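Local coordinates for protein ribosomal RNA small subunit methyltransferase E (Legionella pneumophila, PDB 5O95) that probably transfers a methyl group from S-adenosyl-L-methionine to N3 of a specific uridine in 16S rRNA of the assembled small ribosomal subunit, at residues 84-89 against 160-165; 99-104 against 230-235; 171-176 against 200-205; 193-198 against 213-218. One frame throughout, in Å; residues are numbered along the deposited sequence.

Contact 1: 84-89 against 160-165; sequences HLAQAI and DQFVRE
Strand 82-88 of the parallel sheet in the SPOUT-type methyltransferase domain receives helix 159-165 on one face, and Phe162 is the single residue through which the helix touches His84 and Ala86. His84 and Ala86, two residues apart on the strand, project their CB atoms to the same face of the sheet, and Phe162 comes down on both. With the strand and helix at a CA-CA distance of 8.1 Å between Ala86 and Phe162, the benzyl group spans the gap almost alone. It descends with CG anti to its backbone N (chi1 -177°), directed at the sheet. The methyl of Ala86 sits over one face of the ring in a CH-pi contact, CB lying 3.6 Å from the centroid of Phe162 and 18° off the ring normal. With His84 the roles change: the rim of Phe162 is turned into the imidazole face, a T-shaped pair whose centroids are 5.1 Å apart and whose planes stand at 74°. Two hydrogen bonds hold the imidazole's orientation, NE2 to Thr111 OG1 on the adjacent strand 109-114 and ND1 to Glu168 OE2; both buried nitrogens are thereby satisfied. Leu113 and Ile195, from the strands flanking 82-88, and Phe215 also pack against Phe162. At the point where the two rings meet, Phe162 CE1 lies 3.5 Å from CE1 of His84 and 3.4 Å above the plane of that ring.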
loop_
_atom_site.group_PDB
_atom_site.type_symbol
_atom_site.label_atom_id
_atom_site.label_comp_id
_atom_site.label_asym_id
_atom_site.label_seq_id
_atom_site.Cartn_x
_atom_site.Cartn_y
_atom_site.Cartn_z
ATOM N N HIS B 84 -13.342 4.539 -10.274
ATOM C CA HIS B 84 -12.866 3.797 -11.436
ATOM C C HIS B 84 -11.390 4.149 -11.601
ATOM O O HIS B 84 -11.058 5.272 -12.000
ATOM C CB HIS B 84 -13.650 4.194 -12.679
ATOM C CG HIS B 84 -13.270 3.417 -13.901
ATOM N ND1 HIS B 84 -13.913 3.577 -15.106
ATOM C CD2 HIS B 84 -12.322 2.471 -14.102
ATOM C CE1 HIS B 84 -13.380 2.763 -16.001
ATOM N NE2 HIS B 84 -12.409 2.082 -15.418
ATOM N N LEU B 85 -10.520 3.186 -11.286
ATOM C CA LEU B 85 -9.076 3.339 -11.363
ATOM C C LEU B 85 -8.603 2.882 -12.730
ATOM O O LEU B 85 -8.912 1.765 -13.147
ATOM C CB LEU B 85 -8.416 2.440 -10.317
ATOM C CG LEU B 85 -6.891 2.389 -10.464
ATOM C CD1 LEU B 85 -6.221 3.774 -10.286
ATOM C CD2 LEU B 85 -6.314 1.356 -9.483
ATOM N N ALA B 86 -7.835 3.739 -13.408
ATOM C CA ALA B 86 -7.188 3.386 -14.670
ATOM C C ALA B 86 -5.703 3.355 -14.349
ATOM O O ALA B 86 -5.108 4.402 -14.080
ATOM C CB ALA B 86 -7.506 4.413 -15.758
ATOM N N GLN B 87 -5.127 2.154 -14.284
ATOM C CA GLN B 87 -3.768 1.957 -13.787
ATOM C C GLN B 87 -2.891 1.584 -14.967
ATOM O O GLN B 87 -3.140 0.566 -15.620
ATOM C CB GLN B 87 -3.737 0.825 -12.752
ATOM C CG GLN B 87 -2.357 0.557 -12.152
ATOM C CD GLN B 87 -1.899 1.660 -11.198
ATOM O OE1 GLN B 87 -2.711 2.416 -10.690
ATOM N NE2 GLN B 87 -0.585 1.755 -10.963
ATOM N N ALA B 88 -1.863 2.391 -15.227
ATOM C CA ALA B 88 -0.978 2.095 -16.345
ATOM C C ALA B 88 -0.264 0.770 -16.113
ATOM O O ALA B 88 0.132 0.447 -14.988
ATOM C CB ALA B 88 0.035 3.221 -16.507
ATOM N N ILE B 89 -0.110 -0.010 -17.186
ATOM C CA ILE B 89 0.574 -1.289 -17.067
ATOM C C ILE B 89 2.050 -1.058 -16.762
ATOM O O ILE B 89 2.612 0.004 -17.050
ATOM C CB ILE B 89 0.345 -2.190 -18.296
ATOM C CG1 ILE B 89 0.856 -1.516 -19.572
ATOM C CG2 ILE B 89 -1.137 -2.531 -18.415
ATOM C CD1 ILE B 89 0.807 -2.433 -20.813
ATOM N N ASP B 160 -6.350 7.306 -24.899
ATOM C CA ASP B 160 -7.317 8.105 -25.644
ATOM C C ASP B 160 -8.716 7.504 -25.572
ATOM O O ASP B 160 -9.701 8.234 -25.412
ATOM C CB ASP B 160 -6.873 8.321 -27.097
ATOM C CG ASP B 160 -6.708 7.032 -27.869
ATOM O OD1 ASP B 160 -6.670 5.946 -27.263
ATOM O OD2 ASP B 160 -6.608 7.112 -29.110
ATOM N N GLN B 161 -8.826 6.178 -25.685
ATOM C CA GLN B 161 -10.126 5.542 -25.489
ATOM C C GLN B 161 -10.646 5.766 -24.076
ATOM O O GLN B 161 -11.841 6.016 -23.879
ATOM C CB GLN B 161 -10.054 4.046 -25.794
ATOM C CG GLN B 161 -11.398 3.365 -25.635
ATOM C CD GLN B 161 -11.412 1.943 -26.154
ATOM O OE1 GLN B 161 -10.381 1.399 -26.543
ATOM N NE2 GLN B 161 -12.592 1.330 -26.156
ATOM N N PHE B 162 -9.770 5.688 -23.072
ATOM C CA PHE B 162 -10.243 5.846 -21.702
ATOM C C PHE B 162 -10.819 7.236 -21.464
ATOM O O PHE B 162 -11.900 7.378 -20.883
ATOM C CB PHE B 162 -9.147 5.536 -20.685
ATOM C CG PHE B 162 -9.630 5.613 -19.279
ATOM C CD1 PHE B 162 -10.242 4.522 -18.684
ATOM C CD2 PHE B 162 -9.504 6.791 -18.557
ATOM C CE1 PHE B 162 -10.710 4.602 -17.378
ATOM C CE2 PHE B 162 -9.974 6.879 -17.260
ATOM C CZ PHE B 162 -10.579 5.785 -16.672
ATOM N N VAL B 163 -10.106 8.283 -21.891
ATOM C CA VAL B 163 -10.627 9.623 -21.648
ATOM C C VAL B 163 -11.866 9.908 -22.495
ATOM O O VAL B 163 -12.756 10.653 -22.067
ATOM C CB VAL B 163 -9.532 10.700 -21.775
ATOM C CG1 VAL B 163 -8.331 10.327 -20.908
ATOM C CG2 VAL B 163 -9.131 10.926 -23.227
ATOM N N ARG B 164 -11.962 9.311 -23.689
ATOM C CA ARG B 164 -13.124 9.550 -24.538
ATOM C C ARG B 164 -14.389 8.983 -23.899
ATOM O O ARG B 164 -15.457 9.603 -23.960
ATOM C CB ARG B 164 -12.879 8.967 -25.933
ATOM C CG ARG B 164 -14.108 8.364 -26.596
ATOM C CD ARG B 164 -13.898 8.176 -28.098
ATOM N NE ARG B 164 -12.590 7.609 -28.412
ATOM C CZ ARG B 164 -12.350 6.310 -28.556
ATOM N NH1 ARG B 164 -13.335 5.432 -28.416
ATOM N NH2 ARG B 164 -11.123 5.890 -28.841
ATOM N N GLU B 165 -14.272 7.835 -23.233
ATOM C CA GLU B 165 -15.430 7.126 -22.705
ATOM C C GLU B 165 -15.773 7.483 -21.265
ATOM O O GLU B 165 -16.881 7.163 -20.816
ATOM C CB GLU B 165 -15.205 5.613 -22.787
ATOM C CG GLU B 165 -15.036 5.108 -24.206
ATOM C CD GLU B 165 -14.714 3.628 -24.264
ATOM O OE1 GLU B 165 -14.363 3.040 -23.218
ATOM O OE2 GLU B 165 -14.806 3.054 -25.365
#

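Contact 2: 99-104 against 230-235; sequences MQKSAE and AAITAL
Ile232 and Leu235, one helical turn apart on helix 227-242, meet Lys101 and Ser102 of helix 94-104 in a contact made by methyl groups, without hydrogen bonds between the two segments. The terminal methyl of Ile232 does most of the work: CD1 is 3.5 Å from Lys101 CB and 3.7 Å from the backbone N of Ser102, so it bears on the root of one side chain and on the main chain beside it. Leu235 reaches over with one branch, and its CD1 stands 3.4 Å from Ser102 CB, tighter than an ordinary carbon contact. The two segments run almost parallel, their axes 9.6 Å apart at an angle of 4°. The hydroxyl of Ser102 is turned back onto its own helix, OG lying between the backbone N and the carbonyl carbon (chi1 66°), where it bonds to Val98 O. Lys101 offers its CB to Ile232, while the rest of its chain leads away to the dimer interface; there NZ forms a salt bridge with Glu228 and a hydrogen bond with Thr229, both of the second subunit. Ile232 also packs on Ile232 of the second subunit, which places this helix pair at the dimer interface of the SPOUT domain. Within the chain, the pair lies on one face of the parallel sheet: Ala231 and Leu235 rest on Gln87 and Ile83 of strand 82-88, Met99 and Ser102 on Ile110 of strand 109-114, and helix 124-145 packs against Met99 through Trp134 and Ile138.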
loop_
_atom_site.group_PDB
_atom_site.type_symbol
_atom_site.label_atom_id
_atom_site.label_comp_id
_atom_site.label_asym_id
_atom_site.label_seq_id
_atom_site.Cartn_x
_atom_site.Cartn_y
_atom_site.Cartn_z
ATOM N N MET B 99 -4.118 -4.791 -8.182
ATOM C CA MET B 99 -5.380 -5.518 -8.233
ATOM C C MET B 99 -5.833 -5.918 -6.837
ATOM O O MET B 99 -7.008 -5.745 -6.480
ATOM C CB MET B 99 -5.230 -6.764 -9.110
ATOM C CG MET B 99 -5.008 -6.464 -10.591
ATOM S SD MET B 99 -6.477 -5.779 -11.376
ATOM C CE MET B 99 -5.743 -5.122 -12.890
ATOM N N GLN B 100 -4.937 -6.507 -6.044
ATOM C CA GLN B 100 -5.339 -6.983 -4.716
ATOM C C GLN B 100 -5.712 -5.823 -3.799
ATOM O O GLN B 100 -6.783 -5.822 -3.169
ATOM C CB GLN B 100 -4.216 -7.822 -4.107
ATOM C CG GLN B 100 -4.493 -8.244 -2.677
ATOM C CD GLN B 100 -3.358 -9.030 -2.069
ATOM O OE1 GLN B 100 -2.457 -8.460 -1.453
ATOM N NE2 GLN B 100 -3.395 -10.350 -2.231
ATOM N N LYS B 101 -4.848 -4.822 -3.708
ATOM C CA LYS B 101 -5.067 -3.766 -2.739
ATOM C C LYS B 101 -6.170 -2.801 -3.159
ATOM O O LYS B 101 -6.815 -2.211 -2.280
ATOM C CB LYS B 101 -3.734 -3.062 -2.472
ATOM C CG LYS B 101 -2.733 -4.053 -1.803
ATOM C CD LYS B 101 -1.583 -3.422 -1.089
ATOM C CE LYS B 101 -0.739 -4.531 -0.460
ATOM N NZ LYS B 101 -1.591 -5.584 0.181
ATOM N N SER B 102 -6.386 -2.594 -4.463
ATOM C CA SER B 102 -7.467 -1.698 -4.853
ATOM C C SER B 102 -8.817 -2.322 -4.516
ATOM O O SER B 102 -9.743 -1.623 -4.096
ATOM C CB SER B 102 -7.369 -1.315 -6.326
ATOM O OG SER B 102 -7.589 -2.434 -7.163
ATOM N N ALA B 103 -8.919 -3.645 -4.660
ATOM C CA ALA B 103 -10.107 -4.357 -4.202
ATOM C C ALA B 103 -10.342 -4.166 -2.698
ATOM O O ALA B 103 -11.475 -3.907 -2.263
ATOM C CB ALA B 103 -10.002 -5.839 -4.590
ATOM N N GLU B 104 -9.294 -4.307 -1.883
ATOM C CA GLU B 104 -9.426 -4.065 -0.439
ATOM C C GLU B 104 -9.882 -2.645 -0.152
ATOM O O GLU B 104 -10.629 -2.408 0.815
ATOM C CB GLU B 104 -8.092 -4.296 0.285
ATOM C CG GLU B 104 -7.595 -5.714 0.265
ATOM C CD GLU B 104 -6.199 -5.855 0.878
ATOM O OE1 GLU B 104 -5.956 -5.320 1.976
ATOM O OE2 GLU B 104 -5.345 -6.513 0.252
ATOM N N ALA B 230 1.255 4.714 -5.308
ATOM C CA ALA B 230 0.397 5.820 -5.695
ATOM C C ALA B 230 -1.049 5.378 -5.829
ATOM O O ALA B 230 -1.954 6.093 -5.401
ATOM C CB ALA B 230 0.871 6.427 -7.015
ATOM N N ALA B 231 -1.287 4.243 -6.491
ATOM C CA ALA B 231 -2.648 3.731 -6.598
ATOM C C ALA B 231 -3.286 3.577 -5.233
ATOM O O ALA B 231 -4.419 4.018 -5.013
ATOM C CB ALA B 231 -2.645 2.387 -7.323
ATOM N N ILE B 232 -2.590 2.921 -4.311
ATOM C CA ILE B 232 -3.243 2.617 -3.040
ATOM C C ILE B 232 -3.348 3.871 -2.171
ATOM O O ILE B 232 -4.327 4.051 -1.447
ATOM C CB ILE B 232 -2.568 1.418 -2.355
ATOM C CG1 ILE B 232 -2.480 0.235 -3.337
ATOM C CG2 ILE B 232 -3.390 0.964 -1.137
ATOM C CD1 ILE B 232 -3.750 0.010 -4.229
ATOM N N THR B 233 -2.369 4.775 -2.246
ATOM C CA THR B 233 -2.472 6.047 -1.542
ATOM C C THR B 233 -3.626 6.894 -2.074
ATOM O O THR B 233 -4.382 7.495 -1.294
ATOM C CB THR B 233 -1.133 6.804 -1.713
ATOM O OG1 THR B 233 -0.097 6.046 -1.061
ATOM C CG2 THR B 233 -1.202 8.218 -1.141
ATOM N N ALA B 234 -3.787 6.956 -3.394
ATOM C CA ALA B 234 -4.862 7.759 -3.963
ATOM C C ALA B 234 -6.224 7.194 -3.571
ATOM O O ALA B 234 -7.130 7.940 -3.185
ATOM C CB ALA B 234 -4.733 7.787 -5.493
ATOM N N LEU B 235 -6.386 5.877 -3.684
ATOM C CA LEU B 235 -7.655 5.268 -3.294
ATOM C C LEU B 235 -7.960 5.515 -1.825
ATOM O O LEU B 235 -9.113 5.785 -1.462
ATOM C CB LEU B 235 -7.646 3.774 -3.580
ATOM C CG LEU B 235 -7.625 3.409 -5.062
ATOM C CD1 LEU B 235 -7.622 1.935 -5.222
ATOM C CD2 LEU B 235 -8.812 4.023 -5.768
#

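Contact 3: 171-176 against 200-205; sequences KLILHP and GGFSDE
Phe202 is the residue that joins the turn before helix 204-212 to the end of strand 170-174, where it meets Ile173, Leu174 and His175 beside the S-adenosyl-L-methionine site. Gly201, ahead of it, adopts a positive phi (89°) as the chain turns. The backbone N of Phe202 then donates to a water at 2.9 Å, which is also hydrogen-bonded, at 3.2 Å, to His175 NE2 and lies in the plane of that imidazole, so the water joins the two segments. From the opposite direction Ile173, its CG1 anti to the backbone N (chi1 180°), places CD1 over one face of the Phe202 ring, 3.9 Å from the centroid and 21° off the normal, a CH-pi contact. The ring's rim is occupied as well: Leu174 O lies in its plane, 3.7 Å from Phe202 CE2, and His175 CD2 comes equally near to Phe202 CD2 as the two side chains slide past each other. Ser203 follows at the N-cap and forms a capping box with Glu206, its own backbone N bonding to Glu206 OE1. Leu174 and Gly197, which bind the cofactor in this protein, lie close by, and Phe202 packs on Gly197. Helix 204-212 closes over the contact, with Ile207 on both His175 and Phe202 and Thr210 on Ile173, while Ile195 of the adjacent strand 191-196 packs on both Ile173 and Phe202.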
loop_
_atom_site.group_PDB
_atom_site.type_symbol
_atom_site.label_atom_id
_atom_site.label_comp_id
_atom_site.label_asym_id
_atom_site.label_seq_id
_atom_site.Cartn_x
_atom_site.Cartn_y
_atom_site.Cartn_z
ATOM N N LYS B 171 -13.179 13.716 -12.456
ATOM C CA LYS B 171 -12.165 13.046 -13.260
ATOM C C LYS B 171 -10.802 13.605 -12.882
ATOM O O LYS B 171 -10.557 14.805 -13.025
ATOM C CB LYS B 171 -12.459 13.220 -14.752
ATOM C CG LYS B 171 -13.777 12.568 -15.167
ATOM C CD LYS B 171 -14.065 12.672 -16.659
ATOM C CE LYS B 171 -14.518 14.067 -17.048
ATOM N NZ LYS B 171 -15.209 14.071 -18.387
ATOM N N LEU B 172 -9.942 12.737 -12.357
ATOM C CA LEU B 172 -8.658 13.151 -11.820
ATOM C C LEU B 172 -7.530 12.375 -12.481
ATOM O O LEU B 172 -7.689 11.226 -12.896
ATOM C CB LEU B 172 -8.601 12.909 -10.319
ATOM C CG LEU B 172 -9.684 13.612 -9.520
ATOM C CD1 LEU B 172 -9.611 13.119 -8.071
ATOM C CD2 LEU B 172 -9.518 15.111 -9.578
ATOM N N ILE B 173 -6.370 13.016 -12.567
ATOM C CA ILE B 173 -5.176 12.359 -13.071
ATOM C C ILE B 173 -4.027 12.720 -12.142
ATOM O O ILE B 173 -3.867 13.884 -11.769
ATOM C CB ILE B 173 -4.898 12.754 -14.538
ATOM C CG1 ILE B 173 -3.637 12.070 -15.074
ATOM C CG2 ILE B 173 -4.878 14.270 -14.700
ATOM C CD1 ILE B 173 -3.541 12.156 -16.587
ATOM N N LEU B 174 -3.252 11.715 -11.736
ATOM C CA LEU B 174 -2.056 11.957 -10.933
ATOM C C LEU B 174 -0.974 12.531 -11.832
ATOM O O LEU B 174 -0.318 11.805 -12.581
ATOM C CB LEU B 174 -1.581 10.674 -10.264
ATOM C CG LEU B 174 -2.263 10.311 -8.950
ATOM C CD1 LEU B 174 -1.633 9.063 -8.381
ATOM C CD2 LEU B 174 -2.126 11.469 -7.972
ATOM N N HIS B 175 -0.784 13.849 -11.755
ATOM C CA HIS B 175 0.219 14.524 -12.568
ATOM C C HIS B 175 0.573 15.834 -11.890
ATOM O O HIS B 175 -0.328 16.536 -11.415
ATOM C CB HIS B 175 -0.302 14.788 -13.985
ATOM C CG HIS B 175 0.759 15.242 -14.940
ATOM N ND1 HIS B 175 0.787 16.512 -15.472
ATOM C CD2 HIS B 175 1.844 14.601 -15.437
ATOM C CE1 HIS B 175 1.840 16.634 -16.262
ATOM N NE2 HIS B 175 2.498 15.487 -16.259
ATOM N N PRO B 176 1.847 16.210 -11.856
ATOM C CA PRO B 176 2.264 17.344 -11.019
ATOM C C PRO B 176 1.902 18.709 -11.586
ATOM O O PRO B 176 1.601 19.628 -10.814
ATOM C CB PRO B 176 3.787 17.168 -10.924
ATOM C CG PRO B 176 4.058 15.758 -11.330
ATOM C CD PRO B 176 2.993 15.415 -12.326
ATOM N N GLY B 200 7.347 6.999 -15.687
ATOM C CA GLY B 200 7.872 8.052 -16.537
ATOM C C GLY B 200 6.920 9.177 -16.875
ATOM O O GLY B 200 7.307 10.106 -17.582
ATOM N N GLY B 201 5.667 9.115 -16.429
ATOM C CA GLY B 201 4.747 10.221 -16.609
ATOM C C GLY B 201 3.976 10.169 -17.914
ATOM O O GLY B 201 3.764 9.108 -18.514
ATOM N N PHE B 202 3.544 11.354 -18.355
ATOM C CA PHE B 202 2.737 11.514 -19.558
ATOM C C PHE B 202 3.393 12.506 -20.509
ATOM O O PHE B 202 4.005 13.490 -20.080
ATOM C CB PHE B 202 1.349 12.064 -19.214
ATOM C CG PHE B 202 0.551 11.184 -18.282
ATOM C CD1 PHE B 202 -0.198 10.130 -18.777
ATOM C CD2 PHE B 202 0.539 11.423 -16.923
ATOM C CE1 PHE B 202 -0.938 9.331 -17.920
ATOM C CE2 PHE B 202 -0.189 10.632 -16.070
ATOM C CZ PHE B 202 -0.932 9.583 -16.576
ATOM N N SER B 203 3.231 12.263 -21.807
ATOM C CA SER B 203 3.734 13.201 -22.804
ATOM C C SER B 203 2.858 14.451 -22.836
ATOM O O SER B 203 1.737 14.470 -22.321
ATOM C CB SER B 203 3.752 12.553 -24.187
ATOM O OG SER B 203 2.445 12.471 -24.723
ATOM N N ASP B 204 3.390 15.515 -23.447
ATOM C CA ASP B 204 2.625 16.754 -23.564
ATOM C C ASP B 204 1.322 16.532 -24.319
ATOM O O ASP B 204 0.289 17.126 -23.981
ATOM C CB ASP B 204 3.457 17.825 -24.271
ATOM C CG ASP B 204 4.546 18.392 -23.386
ATOM O OD1 ASP B 204 4.399 18.334 -22.148
ATOM O OD2 ASP B 204 5.546 18.901 -23.935
ATOM N N GLU B 205 1.353 15.679 -25.345
ATOM C CA GLU B 205 0.151 15.405 -26.122
ATOM C C GLU B 205 -0.869 14.626 -25.299
ATOM O O GLU B 205 -2.078 14.857 -25.418
ATOM C CB GLU B 205 0.524 14.657 -27.405
ATOM C CG GLU B 205 -0.646 14.098 -28.193
ATOM C CD GLU B 205 -0.199 13.252 -29.369
ATOM O OE1 GLU B 205 1.026 13.125 -29.581
ATOM O OE2 GLU B 205 -1.072 12.711 -30.080
HETATM O O HOH W 1 4.916 13.611 -17.093
#

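Contact 4: 193-198 against 213-218; sequences ALIIGP and HGFLPL
Ile195 lays its delta methyl over one face of the Phe215 ring, the two side chains crossing at about a right angle. CD1 is 3.8 Å from the ring centroid and 26° off the normal, a CH-pi contact displaced toward the rim, where CD2 and CE2 of Phe215 are both 3.5 Å from Ile195 CD1. The extended end of the isoleucine (chi2 177°) carries the methyl that far. Ala193, two residues earlier, adds its CB obliquely at 3.9 Å from Phe215 CE2. Leu194 points to the other side of the sheet, yet its CD1 comes within 4.4 Å of Leu218 CD2, a looser apolar contact. Phe215 directly follows the end of helix 204-212, where Gly214, with positive phi, is the C' residue of a Schellman motif (Phe215 N to Thr210 O, Gly214 N to Ser211 O). Strand 191-196, helix 204-212 and strand 216-218 form a beta-alpha-beta crossover. Its two strands are not adjacent, since strand 170-174 runs between 191-196 and 216-218 and bonds to both; Phe215 and Leu218 reach past it on its two faces, the former toward helix 159-165, the latter against Leu174.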
loop_
_atom_site.group_PDB
_atom_site.type_symbol
_atom_site.label_atom_id
_atom_site.label_comp_id
_atom_site.label_asym_id
_atom_site.label_seq_id
_atom_site.Cartn_x
_atom_site.Cartn_y
_atom_site.Cartn_z
ATOM N N ALA B 193 -13.265 9.059 -11.649
ATOM C CA ALA B 193 -12.298 8.369 -12.494
ATOM C C ALA B 193 -10.923 8.890 -12.114
ATOM O O ALA B 193 -10.745 10.099 -11.947
ATOM C CB ALA B 193 -12.567 8.619 -13.979
ATOM N N LEU B 194 -9.984 7.977 -11.905
ATOM C CA LEU B 194 -8.626 8.335 -11.505
ATOM C C LEU B 194 -7.649 7.642 -12.434
ATOM O O LEU B 194 -7.629 6.409 -12.507
ATOM C CB LEU B 194 -8.360 7.871 -10.071
ATOM C CG LEU B 194 -6.936 8.000 -9.549
ATOM C CD1 LEU B 194 -6.564 9.464 -9.412
ATOM C CD2 LEU B 194 -6.830 7.249 -8.221
ATOM N N ILE B 195 -6.818 8.435 -13.106
ATOM C CA ILE B 195 -5.759 7.935 -13.976
ATOM C C ILE B 195 -4.447 7.968 -13.206
ATOM O O ILE B 195 -4.012 9.032 -12.751
ATOM C CB ILE B 195 -5.641 8.784 -15.248
ATOM C CG1 ILE B 195 -6.920 8.678 -16.077
ATOM C CG2 ILE B 195 -4.448 8.305 -16.081
ATOM C CD1 ILE B 195 -6.917 9.528 -17.312
ATOM N N ILE B 196 -3.809 6.809 -13.070
ATOM C CA ILE B 196 -2.440 6.709 -12.571
ATOM C C ILE B 196 -1.582 6.269 -13.738
ATOM O O ILE B 196 -1.795 5.183 -14.293
ATOM C CB ILE B 196 -2.344 5.688 -11.438
ATOM C CG1 ILE B 196 -3.404 6.031 -10.396
ATOM C CG2 ILE B 196 -0.919 5.624 -10.883
ATOM C CD1 ILE B 196 -2.955 5.912 -9.026
ATOM N N GLY B 197 -0.623 7.115 -14.124
ATOM C CA GLY B 197 0.259 6.807 -15.220
ATOM C C GLY B 197 1.469 6.001 -14.800
ATOM O O GLY B 197 1.632 5.616 -13.640
ATOM N N PRO B 198 2.345 5.729 -15.762
ATOM C CA PRO B 198 3.579 5.003 -15.462
ATOM C C PRO B 198 4.563 5.918 -14.756
ATOM O O PRO B 198 4.388 7.136 -14.673
ATOM C CB PRO B 198 4.105 4.626 -16.852
ATOM C CG PRO B 198 3.634 5.780 -17.732
ATOM C CD PRO B 198 2.275 6.180 -17.162
ATOM N N HIS B 213 -10.344 16.487 -22.013
ATOM C CA HIS B 213 -11.502 15.712 -21.588
ATOM C C HIS B 213 -11.868 15.949 -20.130
ATOM O O HIS B 213 -12.641 15.168 -19.566
ATOM C CB HIS B 213 -11.297 14.223 -21.859
ATOM C CG HIS B 213 -11.315 13.873 -23.311
ATOM N ND1 HIS B 213 -10.287 14.203 -24.164
ATOM C CD2 HIS B 213 -12.238 13.229 -24.063
ATOM C CE1 HIS B 213 -10.575 13.780 -25.383
ATOM N NE2 HIS B 213 -11.754 13.187 -25.347
ATOM N N GLY B 214 -11.324 16.995 -19.508
ATOM C CA GLY B 214 -11.740 17.372 -18.166
ATOM C C GLY B 214 -11.078 16.645 -17.019
ATOM O O GLY B 214 -11.554 16.749 -15.886
ATOM N N PHE B 215 -10.000 15.907 -17.266
ATOM C CA PHE B 215 -9.240 15.284 -16.188
ATOM C C PHE B 215 -8.382 16.334 -15.494
ATOM O O PHE B 215 -7.587 17.029 -16.139
ATOM C CB PHE B 215 -8.412 14.112 -16.711
ATOM C CG PHE B 215 -9.225 12.858 -16.902
ATOM C CD1 PHE B 215 -10.037 12.705 -18.020
ATOM C CD2 PHE B 215 -9.204 11.851 -15.947
ATOM C CE1 PHE B 215 -10.812 11.557 -18.186
ATOM C CE2 PHE B 215 -9.979 10.703 -16.105
ATOM C CZ PHE B 215 -10.770 10.556 -17.219
ATOM N N LEU B 216 -8.569 16.467 -14.184
ATOM C CA LEU B 216 -7.935 17.515 -13.394
ATOM C C LEU B 216 -6.758 16.949 -12.608
ATOM O O LEU B 216 -6.867 15.867 -12.023
ATOM C CB LEU B 216 -8.951 18.101 -12.413
ATOM C CG LEU B 216 -10.215 18.674 -13.060
ATOM C CD1 LEU B 216 -11.172 19.219 -12.010
ATOM C CD2 LEU B 216 -9.883 19.739 -14.090
ATOM N N PRO B 217 -5.633 17.667 -12.555
ATOM C CA PRO B 217 -4.401 17.085 -11.990
ATOM C C PRO B 217 -4.405 17.060 -10.471
ATOM O O PRO B 217 -4.700 18.063 -9.819
ATOM C CB PRO B 217 -3.298 18.014 -12.515
ATOM C CG PRO B 217 -3.991 19.327 -12.785
ATOM C CD PRO B 217 -5.399 18.960 -13.214
ATOM N N LEU B 218 -4.051 15.903 -9.913
ATOM C CA LEU B 218 -4.025 15.684 -8.473
ATOM C C LEU B 218 -2.595 15.430 -8.020
ATOM O O LEU B 218 -1.835 14.728 -8.694
ATOM C CB LEU B 218 -4.871 14.458 -8.139
ATOM C CG LEU B 218 -4.942 14.039 -6.676
ATOM C CD1 LEU B 218 -5.645 15.115 -5.869
ATOM C CD2 LEU B 218 -5.696 12.712 -6.564
#

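All four contacts lie in the methyltransferase domain and are organised around its six-stranded parallel sheet. Contacts 1 and 2 alternate along the chain, contact 1 closing before contacts 3 and 4 open and contact 2 bracketing both. Contacts 3 and 4, 6 Å apart between centres, also alternate and share strand-to-strand backbone bonds. Contact 1, 9 Å from contact 4 and joined to it by the pairing of strands 82-88 and 191-196, packs a helix on the face that also carries Ile195 and Phe215. Contact 2 lies about 15 to 18 Å from the others on the opposite face, at the dimer interface. Cofactor-binding Leu174 and Gly197 lie at or just past the ends of strands 170-174 and 191-196.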